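Local coordinates for ATP-dependent Clp protease proteolytic subunit (Listeria monocytogenes, PDB 4JCQ), which probably cleaves misfolded and other proteins into short peptides, as the serine-protease subunit of an ATP-dependent degradation machine, at residues V84-T95 against F106-Q117; A150-D161 against A173-E181. One frame throughout, in Å; residues are numbered along the deposited sequence.

In the fold
The two contacts follow each other along the chain, contact 1 first, and their centres are about 13 Å apart. Contact 1 joins strands 81-86 and 105-108 of the parallel main sheet, then strands 88-90 and 111-114, and it holds the predicted active-site residues Ser91 and His116. Contact 2 joins the end of helix 133-151 and helix 155-162 to the end of helix 170-176. The two meet directly. Tyr113 packs on Val179 and Ile115 on Tyr176. Strand 181-182 continues the sheet beside 105-108, with a probable hydrogen bond from Ser107 N to Glu181 O. Contact 2 thus packs against contact 1 through Tyr113 and Ile115, near the predicted active site.

Contact 1. Residues V84-T95 against F106-Q117; sequences VGTGWVASAGIT and FSLPNTRYMIHQ
The Tyr113 ring lies alongside Val89, whose CB is 3.7 Å from Tyr113 CD1. Ile94 CD1 and Ser107 OG both sit at the ring edge, in its plane. The hydroxyl OH donates to Ser107 OG at 2.7 Å. Ser107 OG in turn donates to Leu108 O, and Thr111 OG1 reaches that oxygen from the opposite face of its plane, just before the chain turns at Pro109 and Asn110.

Trp88 and Arg112 run side by side, with ring and guanidinium planes 28° apart. Arg112 NH1 approaches the indole obliquely, 3.6 Å from Trp88 CE3. CG of Arg112 sits between its backbone N and carbonyl carbon (chi1 45°), and the extended chain beyond keeps it beside the indole. Arg112 also makes a cation-pi contact with Trp167.

The backbones pair in parallel, with a beta bulge between Gly85 and Gly87. Ser91 N donates to Met114 O at 3.0 Å, and Ser91 OG to His116 O at 2.7 Å. Gln117 NE2 donates to Ser91 O from above the carbonyl plane, at 3.2 Å, and Thr95 N donates too. Ser91, the predicted nucleophile, follows strand 88-90, and the predicted active-site His116 follows strand 111-114, as in the ClpP fold. The His116 ring comes no nearer to Ser91 OG than 4.2 Å, at ND1, and Asn165 packs on His116 where ClpP relatives usually have an aspartate. This is consistent with an inactive catalytic triad.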
loop_
_atom_site.group_PDB
_atom_site.type_symbol
_atom_site.label_atom_id
_atom_site.label_comp_id
_atom_site.label_asym_id
_atom_site.label_seq_id
_atom_site.Cartn_x
_atom_site.Cartn_y
_atom_site.Cartn_z
ATOM N N VAL H 84 -4.333 13.922 28.543
ATOM C CA VAL H 84 -5.652 13.411 28.894
ATOM C C VAL H 84 -5.651 11.892 28.751
ATOM O O VAL H 84 -5.576 11.362 27.641
ATOM C CB VAL H 84 -6.771 14.020 28.013
ATOM C CG1 VAL H 84 -8.135 13.511 28.461
ATOM C CG2 VAL H 84 -6.741 15.541 28.057
ATOM N N GLY H 85 -5.721 11.196 29.882
ATOM C CA GLY H 85 -5.796 9.741 29.884
ATOM C C GLY H 85 -7.184 9.290 29.477
ATOM O O GLY H 85 -8.180 9.887 29.890
ATOM N N THR H 86 -7.249 8.246 28.655
ATOM C CA THR H 86 -8.527 7.707 28.191
ATOM C C THR H 86 -8.448 6.204 27.899
ATOM O O THR H 86 -7.493 5.734 27.285
ATOM C CB THR H 86 -9.075 8.490 26.970
ATOM O OG1 THR H 86 -10.269 7.858 26.492
ATOM C CG2 THR H 86 -8.044 8.579 25.836
ATOM N N GLY H 87 -9.455 5.457 28.349
ATOM C CA GLY H 87 -9.480 4.000 28.172
ATOM C C GLY H 87 -8.577 3.307 29.174
ATOM O O GLY H 87 -9.029 2.873 30.235
ATOM N N TRP H 88 -7.297 3.188 28.833
ATOM C CA TRP H 88 -6.291 2.773 29.807
ATOM C C TRP H 88 -4.959 3.432 29.592
ATOM O O TRP H 88 -4.630 3.855 28.481
ATOM C CB TRP H 88 -6.160 1.244 29.925
ATOM C CG TRP H 88 -5.795 0.479 28.669
ATOM C CD1 TRP H 88 -5.364 0.985 27.441
ATOM C CD2 TRP H 88 -5.779 -0.985 28.499
ATOM N NE1 TRP H 88 -5.113 -0.031 26.551
ATOM C CE2 TRP H 88 -5.336 -1.236 27.120
ATOM C CE3 TRP H 88 -6.081 -2.069 29.318
ATOM C CZ2 TRP H 88 -5.214 -2.521 26.609
ATOM C CZ3 TRP H 88 -5.951 -3.363 28.790
ATOM C CH2 TRP H 88 -5.528 -3.580 27.469
ATOM N N VAL H 89 -4.204 3.557 30.679
ATOM C CA VAL H 89 -2.854 4.109 30.653
ATOM C C VAL H 89 -2.007 3.225 31.559
ATOM O O VAL H 89 -2.203 3.207 32.777
ATOM C CB VAL H 89 -2.806 5.571 31.159
ATOM C CG1 VAL H 89 -1.388 6.127 31.072
ATOM C CG2 VAL H 89 -3.771 6.457 30.380
ATOM N N ALA H 90 -1.083 2.475 30.963
ATOM C CA ALA H 90 -0.297 1.503 31.722
ATOM C C ALA H 90 1.164 1.449 31.301
ATOM O O ALA H 90 1.495 1.686 30.137
ATOM C CB ALA H 90 -0.923 0.118 31.615
ATOM N N SER H 91 2.025 1.129 32.270
ATOM C CA SER H 91 3.436 0.820 32.024
ATOM C C SER H 91 4.177 1.958 31.312
ATOM O O SER H 91 4.268 3.060 31.853
ATOM C CB SER H 91 3.567 -0.517 31.283
ATOM O OG SER H 91 2.882 -1.543 31.990
ATOM N N ALA H 92 4.695 1.703 30.110
ATOM C CA ALA H 92 5.378 2.748 29.335
ATOM C C ALA H 92 4.445 3.921 29.026
ATOM O O ALA H 92 4.894 5.059 28.881
ATOM C CB ALA H 92 5.966 2.177 28.052
ATOM N N GLY H 93 3.146 3.632 28.928
ATOM C CA GLY H 93 2.124 4.667 28.764
ATOM C C GLY H 93 2.027 5.594 29.967
ATOM O O GLY H 93 1.776 6.792 29.816
ATOM N N ILE H 94 2.216 5.032 31.162
ATOM C CA ILE H 94 2.255 5.809 32.409
ATOM C C ILE H 94 3.462 6.749 32.442
ATOM O O ILE H 94 3.352 7.906 32.863
ATOM C CB ILE H 94 2.235 4.877 33.651
ATOM C CG1 ILE H 94 0.796 4.469 33.995
ATOM C CG2 ILE H 94 2.921 5.514 34.858
ATOM C CD1 ILE H 94 -0.035 5.540 34.679
ATOM N N THR H 95 4.606 6.246 31.983
ATOM C CA THR H 95 5.836 7.032 31.915
ATOM C C THR H 95 5.638 8.264 31.027
ATOM O O THR H 95 6.038 9.373 31.393
ATOM C CB THR H 95 7.013 6.167 31.419
ATOM O OG1 THR H 95 7.153 5.030 32.280
ATOM C CG2 THR H 95 8.322 6.956 31.422
ATOM N N PHE H 106 -4.790 15.301 33.108
ATOM C CA PHE H 106 -6.237 15.116 33.153
ATOM C C PHE H 106 -6.627 13.680 32.824
ATOM O O PHE H 106 -5.826 12.910 32.285
ATOM C CB PHE H 106 -6.928 16.069 32.168
ATOM C CG PHE H 106 -6.652 17.525 32.427
ATOM C CD1 PHE H 106 -5.535 18.146 31.871
ATOM C CD2 PHE H 106 -7.514 18.282 33.215
ATOM C CE1 PHE H 106 -5.281 19.490 32.104
ATOM C CE2 PHE H 106 -7.265 19.628 33.450
ATOM C CZ PHE H 106 -6.147 20.231 32.893
ATOM N N SER H 107 -7.866 13.324 33.152
ATOM C CA SER H 107 -8.412 12.032 32.765
ATOM C C SER H 107 -9.881 12.113 32.388
ATOM O O SER H 107 -10.665 12.819 33.028
ATOM C CB SER H 107 -8.238 11.009 33.885
ATOM O OG SER H 107 -8.638 9.721 33.448
ATOM N N LEU H 108 -10.241 11.381 31.338
ATOM C CA LEU H 108 -11.639 11.107 31.035
ATOM C C LEU H 108 -12.143 10.056 32.036
ATOM O O LEU H 108 -11.341 9.286 32.569
ATOM C CB LEU H 108 -11.782 10.645 29.578
ATOM C CG LEU H 108 -12.123 11.686 28.493
ATOM C CD1 LEU H 108 -11.761 13.126 28.845
ATOM C CD2 LEU H 108 -11.535 11.296 27.144
ATOM N N PRO H 109 -13.464 10.034 32.314
ATOM C CA PRO H 109 -13.995 9.214 33.416
ATOM C C PRO H 109 -13.760 7.706 33.287
ATOM O O PRO H 109 -13.452 7.049 34.284
ATOM C CB PRO H 109 -15.500 9.519 33.392
ATOM C CG PRO H 109 -15.613 10.835 32.699
ATOM C CD PRO H 109 -14.531 10.811 31.658
ATOM N N ASN H 110 -13.903 7.166 32.078
ATOM C CA ASN H 110 -13.780 5.727 31.869
ATOM C C ASN H 110 -12.362 5.315 31.485
ATOM O O ASN H 110 -12.081 4.949 30.338
ATOM C CB ASN H 110 -14.818 5.239 30.857
ATOM C CG ASN H 110 -16.227 5.300 31.407
ATOM O OD1 ASN H 110 -16.618 4.471 32.229
ATOM N ND2 ASN H 110 -16.998 6.286 30.964
ATOM N N THR H 111 -11.476 5.385 32.476
ATOM C CA THR H 111 -10.057 5.113 32.298
ATOM C C THR H 111 -9.528 4.389 33.529
ATOM O O THR H 111 -9.899 4.719 34.659
ATOM C CB THR H 111 -9.254 6.421 32.104
ATOM O OG1 THR H 111 -9.921 7.259 31.154
ATOM C CG2 THR H 111 -7.831 6.137 31.615
ATOM N N ARG H 112 -8.673 3.396 33.304
ATOM C CA ARG H 112 -7.942 2.749 34.391
ATOM C C ARG H 112 -6.432 2.901 34.197
ATOM O O ARG H 112 -5.953 3.050 33.069
ATOM C CB ARG H 112 -8.348 1.277 34.556
ATOM C CG ARG H 112 -8.453 0.479 33.267
ATOM C CD ARG H 112 -8.746 -0.984 33.563
ATOM N NE ARG H 112 -8.804 -1.791 32.348
ATOM C CZ ARG H 112 -8.619 -3.109 32.307
ATOM N NH1 ARG H 112 -8.694 -3.757 31.152
ATOM N NH2 ARG H 112 -8.353 -3.780 33.420
ATOM N N TYR H 113 -5.702 2.875 35.310
ATOM C CA TYR H 113 -4.267 3.164 35.334
ATOM C C TYR H 113 -3.497 2.044 36.024
ATOM O O TYR H 113 -3.960 1.494 37.024
ATOM C CB TYR H 113 -4.009 4.494 36.059
ATOM C CG TYR H 113 -4.542 5.705 35.321
ATOM C CD1 TYR H 113 -3.692 6.516 34.573
ATOM C CD2 TYR H 113 -5.899 6.029 35.358
ATOM C CE1 TYR H 113 -4.176 7.620 33.886
ATOM C CE2 TYR H 113 -6.393 7.129 34.673
ATOM C CZ TYR H 113 -5.526 7.917 33.937
ATOM O OH TYR H 113 -6.009 9.004 33.252
ATOM N N MET H 114 -2.324 1.712 35.488
ATOM C CA MET H 114 -1.444 0.716 36.109
ATOM C C MET H 114 0.017 1.112 35.944
ATOM O O MET H 114 0.487 1.292 34.824
ATOM C CB MET H 114 -1.692 -0.678 35.522
ATOM C CG MET H 114 -0.857 -1.776 36.173
ATOM S SD MET H 114 -1.251 -3.430 35.585
ATOM C CE MET H 114 -0.594 -3.387 33.918
ATOM N N ILE H 115 0.738 1.240 37.056
ATOM C CA ILE H 115 2.136 1.678 36.984
ATOM C C ILE H 115 3.149 0.533 36.869
ATOM O O ILE H 115 4.352 0.784 36.781
ATOM C CB ILE H 115 2.532 2.650 38.124
ATOM C CG1 ILE H 115 2.637 1.927 39.471
ATOM C CG2 ILE H 115 1.582 3.841 38.180
ATOM C CD1 ILE H 115 3.481 2.676 40.481
ATOM N N HIS H 116 2.660 -0.707 36.857
ATOM C CA HIS H 116 3.512 -1.880 36.631
ATOM C C HIS H 116 4.448 -1.659 35.482
ATOM O O HIS H 116 4.032 -1.200 34.418
ATOM C CB HIS H 116 2.670 -3.119 36.347
ATOM C CG HIS H 116 3.487 -4.332 35.960
ATOM N ND1 HIS H 116 3.639 -4.727 34.682
ATOM C CD2 HIS H 116 4.216 -5.230 36.738
ATOM C CE1 HIS H 116 4.417 -5.826 34.640
ATOM N NE2 HIS H 116 4.768 -6.134 35.900
ATOM N N GLN H 117 5.721 -1.978 35.688
ATOM C CA GLN H 117 6.714 -1.882 34.627
ATOM C C GLN H 117 7.302 -3.261 34.357
ATOM O O GLN H 117 7.665 -3.969 35.295
ATOM C CB GLN H 117 7.823 -0.884 34.993
ATOM C CG GLN H 117 7.343 0.521 35.353
ATOM C CD GLN H 117 6.673 1.258 34.199
ATOM O OE1 GLN H 117 7.051 1.103 33.041
ATOM N NE2 GLN H 117 5.676 2.077 34.520
HETATM O O HOH W 1 -12.002 7.163 28.392
HETATM O O HOH W 2 8.650 3.231 31.295
#

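Contact 2. Residues A150-D161 against A173-E181; sequences ATGQSYEQISKD and AKDYGIVNE
Tyr176 reaches across to Asp161 with a very short bond, 2.5 Å from OH to OD2. The carboxylate oxygen uses its anti lone pair and lies at the ring edge, near the ring plane. The two side chains come from opposite directions. CG of Tyr176 is anti to its backbone N (chi1 -157°), which sends the ring out from the end of helix 170-176 to helix 155-162.

Gln153 covers one face of this ring. Its CG makes a CH-pi contact over that face, 4.2 Å from the ring centroid. The amide is stacked over the ring, the planes 27° apart, with NE2 offset toward the rim. The chain bends at chi2 (-80°), and this turns NE2 back to the backbone of its partner. Gln153 NE2 donates to Tyr176 O at 2.8 Å in a nearly straight bond. One residue thus grips Tyr176 by ring and carbonyl. Ile158 CD1 adds an apolar contact, 3.7 Å from Tyr176 CE2.

Gly177 ends helix 170-176 in a Schellman motif. Its O lies 3.6 Å from Thr151 CA, while Thr151 CG2 packs on Ile178 CG1. Thr151 OG1 accepts from Gln153 N in an ST turn and also bonds Ile147 O. Outside the segments, Arg105 bonds the carbonyls of Ala150, Gly177 and Ile178, tying both helix ends together.

Asp161 OD2 also accepts from Gln157 NE2 at 2.8 Å, above the carboxylate plane. OD1 forms a salt bridge with Arg164. With these three partners Asp161 is probably ionised, and its charge would strengthen the bond from the tyrosine hydroxyl.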
loop_
_atom_site.group_PDB
_atom_site.type_symbol
_atom_site.label_atom_id
_atom_site.label_comp_id
_atom_site.label_asym_id
_atom_site.label_seq_id
_atom_site.Cartn_x
_atom_site.Cartn_y
_atom_site.Cartn_z
ATOM N N ALA H 150 7.205 12.486 39.877
ATOM C CA ALA H 150 6.016 12.985 39.186
ATOM C C ALA H 150 4.739 12.891 40.027
ATOM O O ALA H 150 3.879 13.771 39.948
ATOM C CB ALA H 150 5.833 12.266 37.855
ATOM N N THR H 151 4.625 11.831 40.826
ATOM C CA THR H 151 3.407 11.567 41.601
ATOM C C THR H 151 3.441 12.166 43.006
ATOM O O THR H 151 2.398 12.485 43.577
ATOM C CB THR H 151 3.117 10.054 41.729
ATOM O OG1 THR H 151 4.225 9.398 42.364
ATOM C CG2 THR H 151 2.858 9.426 40.360
ATOM N N GLY H 152 4.642 12.308 43.560
ATOM C CA GLY H 152 4.807 12.763 44.939
ATOM C C GLY H 152 4.831 11.614 45.931
ATOM O O GLY H 152 4.964 11.830 47.136
ATOM N N GLN H 153 4.692 10.390 45.421
ATOM C CA GLN H 153 4.793 9.185 46.239
ATOM C C GLN H 153 6.253 8.919 46.593
ATOM O O GLN H 153 7.160 9.362 45.885
ATOM C CB GLN H 153 4.220 7.974 45.496
ATOM C CG GLN H 153 2.729 8.042 45.185
ATOM C CD GLN H 153 1.846 7.677 46.368
ATOM O OE1 GLN H 153 2.309 7.122 47.365
ATOM N NE2 GLN H 153 0.559 7.985 46.256
ATOM N N SER H 154 6.473 8.195 47.687
ATOM C CA SER H 154 7.818 7.796 48.096
ATOM C C SER H 154 8.400 6.776 47.122
ATOM O O SER H 154 7.657 6.068 46.438
ATOM C CB SER H 154 7.793 7.206 49.506
ATOM O OG SER H 154 7.126 5.955 49.522
ATOM N N TYR H 155 9.730 6.706 47.068
ATOM C CA TYR H 155 10.415 5.720 46.238
ATOM C C TYR H 155 9.967 4.299 46.583
ATOM O O TYR H 155 9.733 3.488 45.688
ATOM C CB TYR H 155 11.939 5.842 46.371
ATOM C CG TYR H 155 12.695 4.847 45.514
ATOM C CD1 TYR H 155 13.086 5.173 44.216
ATOM C CD2 TYR H 155 13.006 3.574 45.996
ATOM C CE1 TYR H 155 13.770 4.264 43.426
ATOM C CE2 TYR H 155 13.685 2.656 45.210
ATOM C CZ TYR H 155 14.064 3.007 43.927
ATOM O OH TYR H 155 14.740 2.102 43.144
ATOM N N GLU H 156 9.845 4.016 47.881
ATOM C CA GLU H 156 9.478 2.687 48.370
ATOM C C GLU H 156 8.084 2.251 47.914
ATOM O O GLU H 156 7.885 1.088 47.554
ATOM C CB GLU H 156 9.583 2.630 49.897
ATOM C CG GLU H 156 9.636 1.220 50.467
ATOM C CD GLU H 156 9.897 1.189 51.963
ATOM O OE1 GLU H 156 9.228 0.400 52.663
ATOM O OE2 GLU H 156 10.766 1.950 52.442
ATOM N N GLN H 157 7.130 3.181 47.932
ATOM C CA GLN H 157 5.770 2.905 47.467
ATOM C C GLN H 157 5.757 2.578 45.974
ATOM O O GLN H 157 5.127 1.603 45.553
ATOM C CB GLN H 157 4.832 4.080 47.776
ATOM C CG GLN H 157 3.366 3.830 47.443
ATOM C CD GLN H 157 2.751 2.706 48.261
ATOM O OE1 GLN H 157 2.810 2.711 49.489
ATOM N NE2 GLN H 157 2.151 1.739 47.580
ATOM N N ILE H 158 6.465 3.391 45.190
ATOM C CA ILE H 158 6.558 3.197 43.743
ATOM C C ILE H 158 7.267 1.881 43.404
ATOM O O ILE H 158 6.801 1.125 42.552
ATOM C CB ILE H 158 7.251 4.396 43.046
ATOM C CG1 ILE H 158 6.458 5.694 43.269
ATOM C CG2 ILE H 158 7.461 4.128 41.557
ATOM C CD1 ILE H 158 5.005 5.654 42.825
ATOM N N SER H 159 8.379 1.619 44.091
ATOM C CA SER H 159 9.163 0.397 43.893
ATOM C C SER H 159 8.330 -0.868 44.110
ATOM O O SER H 159 8.466 -1.846 43.372
ATOM C CB SER H 159 10.385 0.389 44.817
ATOM O OG SER H 159 11.227 -0.716 44.540
ATOM N N LYS H 160 7.469 -0.838 45.124
ATOM C CA LYS H 160 6.544 -1.934 45.387
ATOM C C LYS H 160 5.524 -2.074 44.253
ATOM O O LYS H 160 5.285 -3.173 43.753
ATOM C CB LYS H 160 5.829 -1.713 46.726
ATOM C CG LYS H 160 4.824 -2.793 47.094
ATOM C CD LYS H 160 3.994 -2.390 48.303
ATOM C CE LYS H 160 2.882 -3.392 48.567
ATOM N NZ LYS H 160 2.046 -2.999 49.737
ATOM N N ASP H 161 4.953 -0.947 43.837
ATOM C CA ASP H 161 3.836 -0.942 42.898
ATOM C C ASP H 161 4.211 -1.186 41.432
ATOM O O ASP H 161 3.399 -1.710 40.669
ATOM C CB ASP H 161 3.010 0.338 43.064
ATOM C CG ASP H 161 2.245 0.374 44.383
ATOM O OD1 ASP H 161 2.099 -0.689 45.029
ATOM O OD2 ASP H 161 1.778 1.465 44.774
ATOM N N ALA H 173 -6.375 6.621 40.933
ATOM C CA ALA H 173 -5.235 7.214 40.234
ATOM C C ALA H 173 -5.067 8.688 40.594
ATOM O O ALA H 173 -3.946 9.200 40.635
ATOM C CB ALA H 173 -5.385 7.041 38.730
ATOM N N LYS H 174 -6.189 9.358 40.855
ATOM C CA LYS H 174 -6.189 10.736 41.335
ATOM C C LYS H 174 -5.604 10.811 42.749
ATOM O O LYS H 174 -4.747 11.652 43.025
ATOM C CB LYS H 174 -7.607 11.314 41.299
ATOM C CG LYS H 174 -7.697 12.812 41.547
ATOM C CD LYS H 174 -9.135 13.290 41.422
ATOM C CE LYS H 174 -9.246 14.798 41.574
ATOM N NZ LYS H 174 -9.003 15.256 42.969
ATOM N N ASP H 175 -6.056 9.919 43.628
ATOM C CA ASP H 175 -5.553 9.844 45.003
ATOM C C ASP H 175 -4.069 9.472 45.057
ATOM O O ASP H 175 -3.350 9.893 45.964
ATOM C CB ASP H 175 -6.371 8.838 45.822
ATOM C CG ASP H 175 -7.829 9.252 45.985
ATOM O OD1 ASP H 175 -8.665 8.365 46.255
ATOM O OD2 ASP H 175 -8.144 10.453 45.846
ATOM N N TYR H 176 -3.627 8.687 44.076
ATOM C CA TYR H 176 -2.240 8.235 43.980
ATOM C C TYR H 176 -1.290 9.359 43.558
ATOM O O TYR H 176 -0.091 9.297 43.828
ATOM C CB TYR H 176 -2.147 7.074 42.985
ATOM C CG TYR H 176 -0.949 6.171 43.169
ATOM C CD1 TYR H 176 -0.992 5.098 44.058
ATOM C CD2 TYR H 176 0.220 6.378 42.440
ATOM C CE1 TYR H 176 0.102 4.262 44.226
ATOM C CE2 TYR H 176 1.317 5.546 42.596
ATOM C CZ TYR H 176 1.253 4.491 43.490
ATOM O OH TYR H 176 2.340 3.665 43.645
ATOM N N GLY H 177 -1.832 10.378 42.895
ATOM C CA GLY H 177 -1.033 11.501 42.403
ATOM C C GLY H 177 -0.686 11.413 40.925
ATOM O O GLY H 177 0.118 12.202 40.424
ATOM N N ILE H 178 -1.290 10.453 40.228
ATOM C CA ILE H 178 -1.101 10.300 38.782
ATOM C C ILE H 178 -1.980 11.308 38.042
ATOM O O ILE H 178 -1.484 12.128 37.265
ATOM C CB ILE H 178 -1.421 8.861 38.309
ATOM C CG1 ILE H 178 -0.488 7.851 38.986
ATOM C CG2 ILE H 178 -1.314 8.748 36.792
ATOM C CD1 ILE H 178 -1.010 6.425 38.966
ATOM N N VAL H 179 -3.284 11.242 38.300
ATOM C CA VAL H 179 -4.259 12.147 37.698
ATOM C C VAL H 179 -4.494 13.332 38.631
ATOM O O VAL H 179 -4.655 13.150 39.838
ATOM C CB VAL H 179 -5.599 11.423 37.432
ATOM C CG1 VAL H 179 -6.646 12.385 36.881
ATOM C CG2 VAL H 179 -5.396 10.252 36.480
ATOM N N ASN H 180 -4.506 14.541 38.074
ATOM C CA ASN H 180 -4.803 15.737 38.859
ATOM C C ASN H 180 -6.286 16.090 38.844
ATOM O O ASN H 180 -6.854 16.447 39.878
ATOM C CB ASN H 180 -3.978 16.931 38.372
ATOM C CG ASN H 180 -3.956 18.076 39.371
ATOM O OD1 ASN H 180 -4.329 19.205 39.049
ATOM N ND2 ASN H 180 -3.513 17.790 40.589
ATOM N N GLU H 181 -6.906 15.985 37.670
ATOM C CA GLU H 181 -8.293 16.396 37.490
ATOM C C GLU H 181 -9.042 15.450 36.554
ATOM O O GLU H 181 -8.563 15.127 35.466
ATOM C CB GLU H 181 -8.347 17.830 36.953
ATOM C CG GLU H 181 -9.716 18.489 37.025
ATOM C CD GLU H 181 -9.703 19.936 36.557
ATOM O OE1 GLU H 181 -10.786 20.455 36.216
ATOM O OE2 GLU H 181 -8.617 20.558 36.529
#